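PDB 2D16: adenosine monophosphate-protein transferase from Pyrococcus horikoshii, which is of unestablished function but probably has an adenosine-related activity, possibly transfer of an AMP group to proteins. Local coordinates for residues F27-L32 against F45-N50; T38-I43 against K88-I93. All coordinates share one frame; numbering follows the deposited sequence.

Contact 1 (F27-L32 against F45-N50); sequences FTVDDL and FGIAMN
Met49 and Ile47 both carry their first side-chain carbon beyond CB anti to the backbone N (CG at chi1 -170°, CG1 at chi1 -180°), and from there both chains run fully extended off strand 45-50 to the strand-facing side of helix 27-32. Met49 brings its SD against Thr28, 3.8 Å from Thr28 CG2, with CE lying a little farther from the same methyl. Ile47 reaches Leu32 with its last carbon: CD1 sits 3.7 Å from Leu32 CD2, the two side chains meeting at about a right angle. Between these two contacts lies Val29, whose CG2 is 3.9 Å from Ile47 O and whose CB is 4.2 Å from Met49 CB. Ile47 CG2 also rests against the helix backbone, 3.7 Å from Val29 O. The axes of the two segments run nearly antiparallel, at 161° and 8.2 Å apart, so successive helix residues meet the strand in reverse order. Phe83 of strand 82-88 touches both Leu32 and Met49 and so continues the apolar layer. Replacing Met49 by an alanine is likely to open a gap beside Thr28 and leave its CG2 without the sulfur it packs on. Thr28 OG1 bonds to Asn23 O, just ahead of the helix, while CG2 meets Met49. Segments 27-32 and 45-50 thus join through apolar and van der Waals contacts, the polar link of helix to strand, Ser25 OG to Asn50 O, lying just outside.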
# COMPACT_ATOMS: atom_id res chain seq x y z
N PHE A 27 -23.80 -36.08 -28.50
CA PHE A 27 -23.22 -34.78 -28.22
C PHE A 27 -23.22 -34.52 -26.72
O PHE A 27 -22.21 -34.16 -26.12
CB PHE A 27 -24.02 -33.67 -28.89
CG PHE A 27 -23.67 -32.29 -28.42
CD1 PHE A 27 -22.57 -31.61 -28.95
CD2 PHE A 27 -24.42 -31.67 -27.42
CE1 PHE A 27 -22.23 -30.34 -28.49
CE2 PHE A 27 -24.08 -30.40 -26.95
CZ PHE A 27 -22.99 -29.73 -27.49
N THR A 28 -24.40 -34.70 -26.12
CA THR A 28 -24.61 -34.44 -24.71
C THR A 28 -23.77 -35.23 -23.72
O THR A 28 -23.34 -34.67 -22.71
CB THR A 28 -26.10 -34.60 -24.39
OG1 THR A 28 -26.84 -33.77 -25.28
CG2 THR A 28 -26.39 -34.18 -22.95
N VAL A 29 -23.52 -36.51 -23.98
CA VAL A 29 -22.73 -37.29 -23.04
C VAL A 29 -21.37 -36.62 -22.80
O VAL A 29 -20.91 -36.53 -21.66
CB VAL A 29 -22.52 -38.75 -23.53
CG1 VAL A 29 -21.56 -38.79 -24.71
CG2 VAL A 29 -22.01 -39.62 -22.38
N ASP A 30 -20.76 -36.11 -23.87
CA ASP A 30 -19.48 -35.43 -23.77
C ASP A 30 -19.62 -33.99 -23.27
O ASP A 30 -18.87 -33.55 -22.40
CB ASP A 30 -18.79 -35.39 -25.14
CG ASP A 30 -18.05 -36.67 -25.48
OD1 ASP A 30 -18.17 -37.67 -24.74
OD2 ASP A 30 -17.34 -36.67 -26.51
N ASP A 31 -20.57 -33.26 -23.83
CA ASP A 31 -20.76 -31.86 -23.46
C ASP A 31 -21.18 -31.66 -22.01
O ASP A 31 -20.73 -30.71 -21.35
CB ASP A 31 -21.77 -31.20 -24.39
CG ASP A 31 -21.61 -29.70 -24.45
OD1 ASP A 31 -20.56 -29.24 -24.94
OD2 ASP A 31 -22.52 -28.98 -23.99
N LEU A 32 -22.04 -32.54 -21.50
CA LEU A 32 -22.48 -32.43 -20.12
C LEU A 32 -21.31 -32.80 -19.20
O LEU A 32 -21.16 -32.25 -18.11
CB LEU A 32 -23.68 -33.34 -19.87
CG LEU A 32 -24.38 -33.29 -18.51
CD1 LEU A 32 -24.65 -31.84 -18.10
CD2 LEU A 32 -25.67 -34.09 -18.59
N PHE A 45 -15.96 -38.22 -11.77
CA PHE A 45 -17.24 -38.78 -12.14
C PHE A 45 -17.26 -39.63 -13.40
O PHE A 45 -16.30 -39.68 -14.17
CB PHE A 45 -18.23 -37.63 -12.35
CG PHE A 45 -17.92 -36.79 -13.56
CD1 PHE A 45 -18.51 -37.08 -14.79
CD2 PHE A 45 -17.00 -35.75 -13.49
CE1 PHE A 45 -18.19 -36.35 -15.93
CE2 PHE A 45 -16.66 -35.01 -14.63
CZ PHE A 45 -17.26 -35.32 -15.85
N GLY A 46 -18.41 -40.27 -13.58
CA GLY A 46 -18.66 -41.08 -14.75
C GLY A 46 -20.06 -40.68 -15.20
O GLY A 46 -20.93 -40.44 -14.36
N ILE A 47 -20.26 -40.56 -16.50
CA ILE A 47 -21.58 -40.23 -17.02
C ILE A 47 -21.86 -41.12 -18.23
O ILE A 47 -20.98 -41.34 -19.07
CB ILE A 47 -21.70 -38.73 -17.44
CG1 ILE A 47 -23.11 -38.45 -17.98
CG2 ILE A 47 -20.66 -38.37 -18.49
CD1 ILE A 47 -23.37 -37.00 -18.34
N ALA A 48 -23.07 -41.67 -18.28
CA ALA A 48 -23.48 -42.53 -19.37
C ALA A 48 -24.85 -42.06 -19.84
O ALA A 48 -25.66 -41.59 -19.04
CB ALA A 48 -23.54 -43.98 -18.91
N MET A 49 -25.10 -42.18 -21.14
CA MET A 49 -26.37 -41.75 -21.69
C MET A 49 -26.78 -42.69 -22.82
O MET A 49 -25.95 -43.07 -23.65
CB MET A 49 -26.24 -40.32 -22.21
CG MET A 49 -27.55 -39.66 -22.60
SD MET A 49 -27.32 -37.89 -22.80
CE MET A 49 -29.01 -37.38 -23.24
N ASN A 50 -28.05 -43.05 -22.83
CA ASN A 50 -28.56 -43.98 -23.83
C ASN A 50 -29.01 -43.36 -25.14
O ASN A 50 -29.75 -42.37 -25.15
CB ASN A 50 -29.71 -44.81 -23.24
CG ASN A 50 -29.30 -45.57 -22.01
OD1 ASN A 50 -28.17 -46.04 -21.91
ND2 ASN A 50 -30.22 -45.70 -21.05

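Contact 2 (T38-I43 against K88-I93); sequences TAVPGI and KNAYPI
A type II beta turn, Val40 to Ile43, links the end of helix 25-39 to strand 44-51, and it packs against the connection that leads from strand 82-88 into helix 92-100. The two connections thus meet at one end of the antiparallel sheet, where strands 44-51 and 82-88 are neighbours. The turn is closed by Ile43 N bonding to Val40 O, and Gly42 takes its third position with a positive phi of 87°, where a CB would collide with the carbonyl oxygen of Pro41.

The buried part of the contact centres on the methyl of Ala90. Ile43 lies alongside it with both carbons of its longer branch, CG1 and CD1, the latter coming within 3.6 Å of Ala90 CB and CG1 equally near. At the other end of the turn, Val40 CB approaches the same methyl at 4.1 Å. With CG1 anti to its backbone N (chi1 178°), Val40 also places this CG1 3.6 Å from Asn89 O. Val95 of helix 92-100 packs on Ile43 as well, continuing this apolar patch.

Toward solvent the contact becomes polar. Asn89, itself at a positive phi, turns its side chain to the turn, and a water joins the two backbones by donating to both Pro41 O and Asn89 O. Across the subunit interface, Pro41 packs on Asn94 of the second subunit and Tyr91 on its Pro41, placing both connections beside the interface with that subunit. A glycerol bound to Gly42 N probably comes from the crystallisation liquor. The direct polar link is a weak hydrogen bond from Asn89 ND2 to Gly42 O, 3.3 Å long and bent to 147° at the hydrogen.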
# COMPACT_ATOMS: atom_id res chain seq x y z
N THR A 38 -16.72 -27.93 -14.71
CA THR A 38 -16.71 -26.53 -14.32
C THR A 38 -17.45 -26.25 -13.01
O THR A 38 -17.32 -25.17 -12.44
CB THR A 38 -17.36 -25.62 -15.41
OG1 THR A 38 -18.79 -25.79 -15.38
CG2 THR A 38 -16.84 -25.99 -16.79
N ALA A 39 -18.21 -27.23 -12.53
CA ALA A 39 -18.99 -27.05 -11.30
C ALA A 39 -18.17 -27.05 -10.01
O ALA A 39 -18.36 -26.18 -9.16
CB ALA A 39 -20.08 -28.10 -11.22
N VAL A 40 -17.27 -28.02 -9.86
CA VAL A 40 -16.45 -28.12 -8.65
C VAL A 40 -15.05 -28.62 -9.00
O VAL A 40 -14.90 -29.66 -9.64
CB VAL A 40 -17.06 -29.12 -7.63
CG1 VAL A 40 -16.15 -29.25 -6.40
CG2 VAL A 40 -18.46 -28.65 -7.20
N PRO A 41 -14.01 -27.88 -8.59
CA PRO A 41 -12.64 -28.33 -8.90
C PRO A 41 -12.37 -29.67 -8.24
O PRO A 41 -12.71 -29.87 -7.07
CB PRO A 41 -11.77 -27.22 -8.30
CG PRO A 41 -12.67 -26.01 -8.37
CD PRO A 41 -13.99 -26.57 -7.92
N GLY A 42 -11.78 -30.60 -8.99
CA GLY A 42 -11.46 -31.91 -8.43
C GLY A 42 -12.57 -32.94 -8.51
O GLY A 42 -12.39 -34.08 -8.08
N ILE A 43 -13.72 -32.56 -9.04
CA ILE A 43 -14.84 -33.49 -9.16
C ILE A 43 -14.40 -34.71 -9.98
O ILE A 43 -13.72 -34.57 -10.99
CB ILE A 43 -16.06 -32.80 -9.84
CG1 ILE A 43 -17.28 -33.73 -9.83
CG2 ILE A 43 -15.71 -32.38 -11.25
CD1 ILE A 43 -18.57 -33.05 -10.29
N LYS A 88 -18.04 -38.14 -7.16
CA LYS A 88 -17.48 -37.99 -5.82
C LYS A 88 -16.69 -36.69 -5.82
O LYS A 88 -16.41 -36.12 -6.89
CB LYS A 88 -16.59 -39.19 -5.47
CG LYS A 88 -15.41 -39.41 -6.39
CD LYS A 88 -14.61 -40.63 -5.93
CE LYS A 88 -13.38 -40.85 -6.80
NZ LYS A 88 -12.58 -42.02 -6.32
N ASN A 89 -16.34 -36.20 -4.63
CA ASN A 89 -15.60 -34.95 -4.48
C ASN A 89 -16.47 -33.76 -4.89
O ASN A 89 -15.97 -32.69 -5.25
CB ASN A 89 -14.31 -34.97 -5.31
CG ASN A 89 -13.37 -36.09 -4.89
OD1 ASN A 89 -13.40 -36.54 -3.75
ND2 ASN A 89 -12.53 -36.52 -5.82
N ALA A 90 -17.78 -33.96 -4.84
CA ALA A 90 -18.76 -32.93 -5.18
C ALA A 90 -20.11 -33.45 -4.72
O ALA A 90 -20.31 -34.66 -4.62
CB ALA A 90 -18.77 -32.69 -6.69
N TYR A 91 -21.03 -32.53 -4.42
CA TYR A 91 -22.36 -32.89 -3.96
C TYR A 91 -23.40 -32.38 -4.95
O TYR A 91 -23.14 -31.45 -5.70
CB TYR A 91 -22.63 -32.25 -2.59
CG TYR A 91 -21.65 -32.67 -1.51
CD1 TYR A 91 -21.60 -33.99 -1.06
CD2 TYR A 91 -20.79 -31.74 -0.93
CE1 TYR A 91 -20.72 -34.37 -0.05
CE2 TYR A 91 -19.91 -32.11 0.09
CZ TYR A 91 -19.88 -33.43 0.52
OH TYR A 91 -19.03 -33.81 1.53
N PRO A 92 -24.61 -32.98 -4.94
CA PRO A 92 -25.66 -32.55 -5.87
C PRO A 92 -25.92 -31.04 -5.79
O PRO A 92 -26.14 -30.40 -6.82
CB PRO A 92 -26.86 -33.38 -5.43
CG PRO A 92 -26.22 -34.67 -4.98
CD PRO A 92 -25.03 -34.17 -4.17
N ILE A 93 -25.89 -30.48 -4.59
CA ILE A 93 -26.15 -29.06 -4.43
C ILE A 93 -25.12 -28.18 -5.16
O ILE A 93 -25.39 -27.02 -5.46
CB ILE A 93 -26.21 -28.66 -2.93
CG1 ILE A 93 -26.87 -27.28 -2.79
CG2 ILE A 93 -24.81 -28.65 -2.32
CD1 ILE A 93 -27.18 -26.88 -1.35
O HOH W 1 -13.21 -31.84 -5.16

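Overall arrangement
Helix 25-39 connects the two contacts: residues 27-32 in its first half pack on the sheet in contact 1, and its last turn runs into the beta turn of contact 2. Their centres lie about 16 Å apart, and beyond this shared helix and adjoining sequence the two do not touch. Strand 44-51, which begins directly after the beta turn, carries the sheet side of contact 1. The touching residues of contact 1 are all buried, while contact 2 is partly open; the second subunit comes near Asp30 in contact 1 and is met far more in contact 2. A glycerol bound at Gly42 in contact 2 is weak evidence for a pocket, and no active site can be assigned to either contact.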